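Side-chain contacts in acetylacetone-cleaving enzyme (Acinetobacter johnsonii, PDB 3BAL), which cleaves acetylacetone with one molecule of dioxygen into methylglyoxal and acetate, using one iron cation in each subunit of a homotetramer: residues G96-S99 against S100-H104; V14-D18 against N19-P23. All blocks are in the same frame, centred on the assembly; numbering follows the deposited sequence.

Overall arrangement
Following the chain from the N terminus, interaction 2 comes first: strand 12-15, which pairs with a strand of the second subunit, leads through residues 16-20, a loop with a short 3-10 segment, into strand 22-23, an outermost strand, within this chain, of the six-stranded antiparallel sheet. The chain then builds most of the cupin jelly roll before interaction 1, where residues 96-104 carry it from strand 94-98, outermost at the other end of that sheet within this chain, to strand 103-104 of the other one and to the metal. The two turns follow in series, neither nesting nor crossing. They lie on opposite sides of the chain's centre, centres 26 Å apart, and both touch the second subunit.

Interaction 1 of 2, residues G96-S99 against S100-H104; sequences GFES and SGALH. With ZN (zinc ion), chain E.
Glu98, the last residue of strand 94-98, reaches across the turn to the imidazole of His104. CG lies anti to the carbonyl carbon (chi1 -64°), and a bend at chi2 brings OE1 within 2.8 Å of His104 NE2. OE1 lies almost in the plane of the His104 ring, at its edge, and the bond is fairly straight, 154° at the hydrogen; the donor meets OE1 from above the carboxylate plane, which is turned 56° from the ring. Arg80 forms a salt bridge with the same oxygen, so two partners grip OE1. The other ring nitrogen, ND1, binds the zinc ion at 2.1 Å; His62 and His64 supply the other two histidine ligands of this cupin metal site. Glu98 is thus a second-shell residue that, together with the zinc bond, helps fix the rotation of a first-shell ring. Ala102 CB points back toward this arm, 4.0 Å from Glu98 OE1. Ser99 then opens a type II beta turn that ends at Ala102, closed by Ala102 N to Ser99 O at 3.0 Å, with Gly101 at its third position. Ser99 OG bonds to Thr9 O of the second subunit.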
loop_
_atom_site.group_PDB
_atom_site.type_symbol
_atom_site.label_atom_id
_atom_site.label_comp_id
_atom_site.label_asym_id
_atom_site.label_seq_id
_atom_site.Cartn_x
_atom_site.Cartn_y
_atom_site.Cartn_z
ATOM N N GLY A 96 -3.213 -18.093 1.674
ATOM C CA GLY A 96 -1.852 -17.957 2.163
ATOM C C GLY A 96 -1.326 -16.532 2.091
ATOM O O GLY A 96 -1.683 -15.770 1.184
ATOM N N PHE A 97 -0.493 -16.166 3.060
ATOM C CA PHE A 97 0.125 -14.843 3.092
ATOM C C PHE A 97 1.631 -15.081 3.043
ATOM O O PHE A 97 2.208 -15.646 3.973
ATOM C CB PHE A 97 -0.240 -14.085 4.382
ATOM C CG PHE A 97 0.442 -12.735 4.520
ATOM C CD1 PHE A 97 -0.016 -11.624 3.818
ATOM C CD2 PHE A 97 1.550 -12.584 5.352
ATOM C CE1 PHE A 97 0.618 -10.382 3.942
ATOM C CE2 PHE A 97 2.194 -11.349 5.483
ATOM C CZ PHE A 97 1.727 -10.248 4.780
ATOM N N GLU A 98 2.253 -14.673 1.938
ATOM C CA GLU A 98 3.693 -14.818 1.752
ATOM C C GLU A 98 4.261 -13.401 1.812
ATOM O O GLU A 98 4.025 -12.582 0.930
ATOM C CB GLU A 98 3.982 -15.484 0.404
ATOM C CG GLU A 98 3.464 -16.930 0.289
ATOM C CD GLU A 98 4.205 -17.909 1.195
ATOM O OE1 GLU A 98 5.451 -17.817 1.285
ATOM O OE2 GLU A 98 3.550 -18.782 1.806
ATOM N N SER A 99 5.003 -13.126 2.875
ATOM C CA SER A 99 5.557 -11.805 3.126
ATOM C C SER A 99 6.763 -11.372 2.314
ATOM O O SER A 99 7.421 -12.175 1.654
ATOM C CB SER A 99 5.914 -11.698 4.601
ATOM O OG SER A 99 6.853 -12.707 4.923
ATOM N N SER A 100 7.039 -10.074 2.399
ATOM C CA SER A 100 8.171 -9.447 1.738
ATOM C C SER A 100 9.442 -10.176 2.177
ATOM O O SER A 100 9.709 -10.304 3.377
ATOM C CB SER A 100 8.235 -7.970 2.141
ATOM O OG SER A 100 9.481 -7.392 1.807
ATOM N N GLY A 101 10.213 -10.663 1.207
ATOM C CA GLY A 101 11.439 -11.381 1.518
ATOM C C GLY A 101 11.326 -12.888 1.351
ATOM O O GLY A 101 12.341 -13.586 1.330
ATOM N N ALA A 102 10.099 -13.392 1.229
ATOM C CA ALA A 102 9.871 -14.826 1.081
ATOM C C ALA A 102 10.650 -15.403 -0.099
ATOM O O ALA A 102 10.544 -14.923 -1.222
ATOM C CB ALA A 102 8.382 -15.108 0.920
ATOM N N LEU A 103 11.436 -16.440 0.175
ATOM C CA LEU A 103 12.240 -17.101 -0.851
ATOM C C LEU A 103 11.558 -18.379 -1.335
ATOM O O LEU A 103 11.390 -19.327 -0.566
ATOM C CB LEU A 103 13.618 -17.449 -0.293
ATOM C CG LEU A 103 14.574 -18.184 -1.227
ATOM C CD1 LEU A 103 14.912 -17.313 -2.430
ATOM C CD2 LEU A 103 15.843 -18.531 -0.465
ATOM N N HIS A 104 11.175 -18.399 -2.610
ATOM C CA HIS A 104 10.512 -19.561 -3.195
ATOM C C HIS A 104 11.385 -20.233 -4.252
ATOM O O HIS A 104 11.312 -19.909 -5.444
ATOM C CB HIS A 104 9.174 -19.136 -3.799
ATOM C CG HIS A 104 8.198 -18.614 -2.789
ATOM N ND1 HIS A 104 7.097 -17.862 -3.139
ATOM C CD2 HIS A 104 8.144 -18.755 -1.441
ATOM C CE1 HIS A 104 6.408 -17.564 -2.051
ATOM N NE2 HIS A 104 7.020 -18.094 -1.009
HETATM ZN ZN ZN E . 6.433 -16.966 -4.897
#

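Interaction 2 of 2, residues V14-D18 against N19-P23; sequences VKISD and NNYVP
Ile16 CG2 lies 3.7 Å from Tyr21 OH at the phenol end of the side chain, and 4.3 Å from Tyr21 CZ. The methyl stands anti to the backbone N of Ile16, while CG1 takes the place anti to the carbonyl carbon (chi1 -57°). Tyr21 has CG anti to its own carbonyl carbon (chi1 -78°), and a chi2 of 91° turns the ring plane perpendicular to the CA-CB-CG plane. This posture folds the phenol back over the turn: CD1 comes 3.6 Å from Ser17 O at an oblique angle, and the main chain of Asp18 meets the ring edge. A water serves the polar groups nearby. It accepts bonds from Ser17 N and Asn20 ND2, both at 2.9 Å, and lies 2.8 Å from Lys15 O, to which it can donate, linking the Asn20 amide to the incoming strand end. Asn20 OD1 bonds to Lys149 NZ, so both ends of that amide have partners. Within the turn itself, Asn20 N donates to Ser17 O at 3.2 Å, from above the carbonyl plane, and Tyr21 N makes a weak bond to Asp18 O. These consecutive i to i+3 bonds are the signature of a short 3-10 turn, here joining strand 12-15 to strand 22-23, an outermost jelly-roll strand within this chain.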
loop_
_atom_site.group_PDB
_atom_site.type_symbol
_atom_site.label_atom_id
_atom_site.label_comp_id
_atom_site.label_asym_id
_atom_site.label_seq_id
_atom_site.Cartn_x
_atom_site.Cartn_y
_atom_site.Cartn_z
ATOM N N VAL A 14 -13.701 -7.945 -14.975
ATOM C CA VAL A 14 -13.007 -8.836 -15.905
ATOM C C VAL A 14 -13.552 -10.263 -15.823
ATOM O O VAL A 14 -13.359 -10.937 -14.812
ATOM C CB VAL A 14 -11.482 -8.915 -15.596
ATOM C CG1 VAL A 14 -10.794 -9.825 -16.619
ATOM C CG2 VAL A 14 -10.855 -7.523 -15.592
ATOM N N LYS A 15 -14.229 -10.720 -16.875
ATOM C CA LYS A 15 -14.752 -12.085 -16.892
ATOM C C LYS A 15 -13.568 -13.022 -17.142
ATOM O O LYS A 15 -12.744 -12.762 -18.018
ATOM C CB LYS A 15 -15.789 -12.264 -18.008
ATOM C CG LYS A 15 -16.450 -13.653 -18.062
ATOM C CD LYS A 15 -17.282 -13.934 -16.807
ATOM C CE LYS A 15 -17.955 -15.314 -16.843
ATOM N NZ LYS A 15 -16.994 -16.464 -16.872
ATOM N N ILE A 16 -13.473 -14.100 -16.372
ATOM C CA ILE A 16 -12.377 -15.046 -16.539
ATOM C C ILE A 16 -12.829 -16.215 -17.413
ATOM O O ILE A 16 -13.584 -17.082 -16.967
ATOM C CB ILE A 16 -11.902 -15.570 -15.172
ATOM C CG1 ILE A 16 -11.497 -14.384 -14.288
ATOM C CG2 ILE A 16 -10.741 -16.554 -15.358
ATOM C CD1 ILE A 16 -11.168 -14.750 -12.850
ATOM N N SER A 17 -12.355 -16.239 -18.656
ATOM C CA SER A 17 -12.732 -17.284 -19.603
ATOM C C SER A 17 -11.592 -18.259 -19.880
ATOM O O SER A 17 -10.421 -17.884 -19.852
ATOM C CB SER A 17 -13.183 -16.640 -20.913
ATOM O OG SER A 17 -14.103 -15.593 -20.658
ATOM N N ASP A 18 -11.940 -19.511 -20.154
ATOM C CA ASP A 18 -10.929 -20.520 -20.430
ATOM C C ASP A 18 -10.082 -20.145 -21.629
ATOM O O ASP A 18 -8.880 -20.399 -21.652
ATOM C CB ASP A 18 -11.579 -21.877 -20.675
ATOM C CG ASP A 18 -12.113 -22.491 -19.409
ATOM O OD1 ASP A 18 -11.666 -22.064 -18.319
ATOM O OD2 ASP A 18 -12.962 -23.405 -19.497
ATOM N N ASN A 19 -10.726 -19.527 -22.613
ATOM C CA ASN A 19 -10.084 -19.105 -23.853
ATOM C C ASN A 19 -8.944 -18.110 -23.713
ATOM O O ASN A 19 -8.148 -17.967 -24.635
ATOM C CB ASN A 19 -11.127 -18.490 -24.786
ATOM C CG ASN A 19 -12.122 -19.501 -25.286
ATOM O OD1 ASN A 19 -13.109 -19.145 -25.938
ATOM N ND2 ASN A 19 -11.871 -20.781 -24.992
ATOM N N ASN A 20 -8.861 -17.423 -22.579
ATOM C CA ASN A 20 -7.822 -16.420 -22.394
ATOM C C ASN A 20 -6.575 -16.817 -21.625
ATOM O O ASN A 20 -5.696 -15.985 -21.404
ATOM C CB ASN A 20 -8.422 -15.156 -21.782
ATOM C CG ASN A 20 -9.367 -14.463 -22.731
ATOM O OD1 ASN A 20 -9.209 -14.557 -23.954
ATOM N ND2 ASN A 20 -10.342 -13.751 -22.187
ATOM N N TYR A 21 -6.486 -18.072 -21.211
ATOM C CA TYR A 21 -5.291 -18.518 -20.520
ATOM C C TYR A 21 -4.218 -18.717 -21.592
ATOM O O TYR A 21 -4.489 -19.299 -22.643
ATOM C CB TYR A 21 -5.544 -19.834 -19.780
ATOM C CG TYR A 21 -6.296 -19.681 -18.464
ATOM C CD1 TYR A 21 -7.696 -19.746 -18.409
ATOM C CD2 TYR A 21 -5.600 -19.478 -17.265
ATOM C CE1 TYR A 21 -8.379 -19.618 -17.197
ATOM C CE2 TYR A 21 -6.271 -19.346 -16.051
ATOM C CZ TYR A 21 -7.660 -19.418 -16.024
ATOM O OH TYR A 21 -8.312 -19.293 -14.816
ATOM N N VAL A 22 -3.013 -18.210 -21.339
ATOM C CA VAL A 22 -1.903 -18.352 -22.282
ATOM C C VAL A 22 -0.720 -19.011 -21.571
ATOM O O VAL A 22 -0.640 -19.000 -20.341
ATOM C CB VAL A 22 -1.428 -16.976 -22.841
ATOM C CG1 VAL A 22 -2.550 -16.303 -23.601
ATOM C CG2 VAL A 22 -0.925 -16.083 -21.710
ATOM N N PRO A 23 0.214 -19.600 -22.340
ATOM C CA PRO A 23 1.380 -20.249 -21.731
ATOM C C PRO A 23 2.229 -19.246 -20.942
ATOM O O PRO A 23 2.485 -18.136 -21.412
ATOM C CB PRO A 23 2.132 -20.815 -22.938
ATOM C CG PRO A 23 1.037 -21.084 -23.931
ATOM C CD PRO A 23 0.178 -19.844 -23.794
HETATM O O HOH W 1 -10.637 -14.058 -19.349
#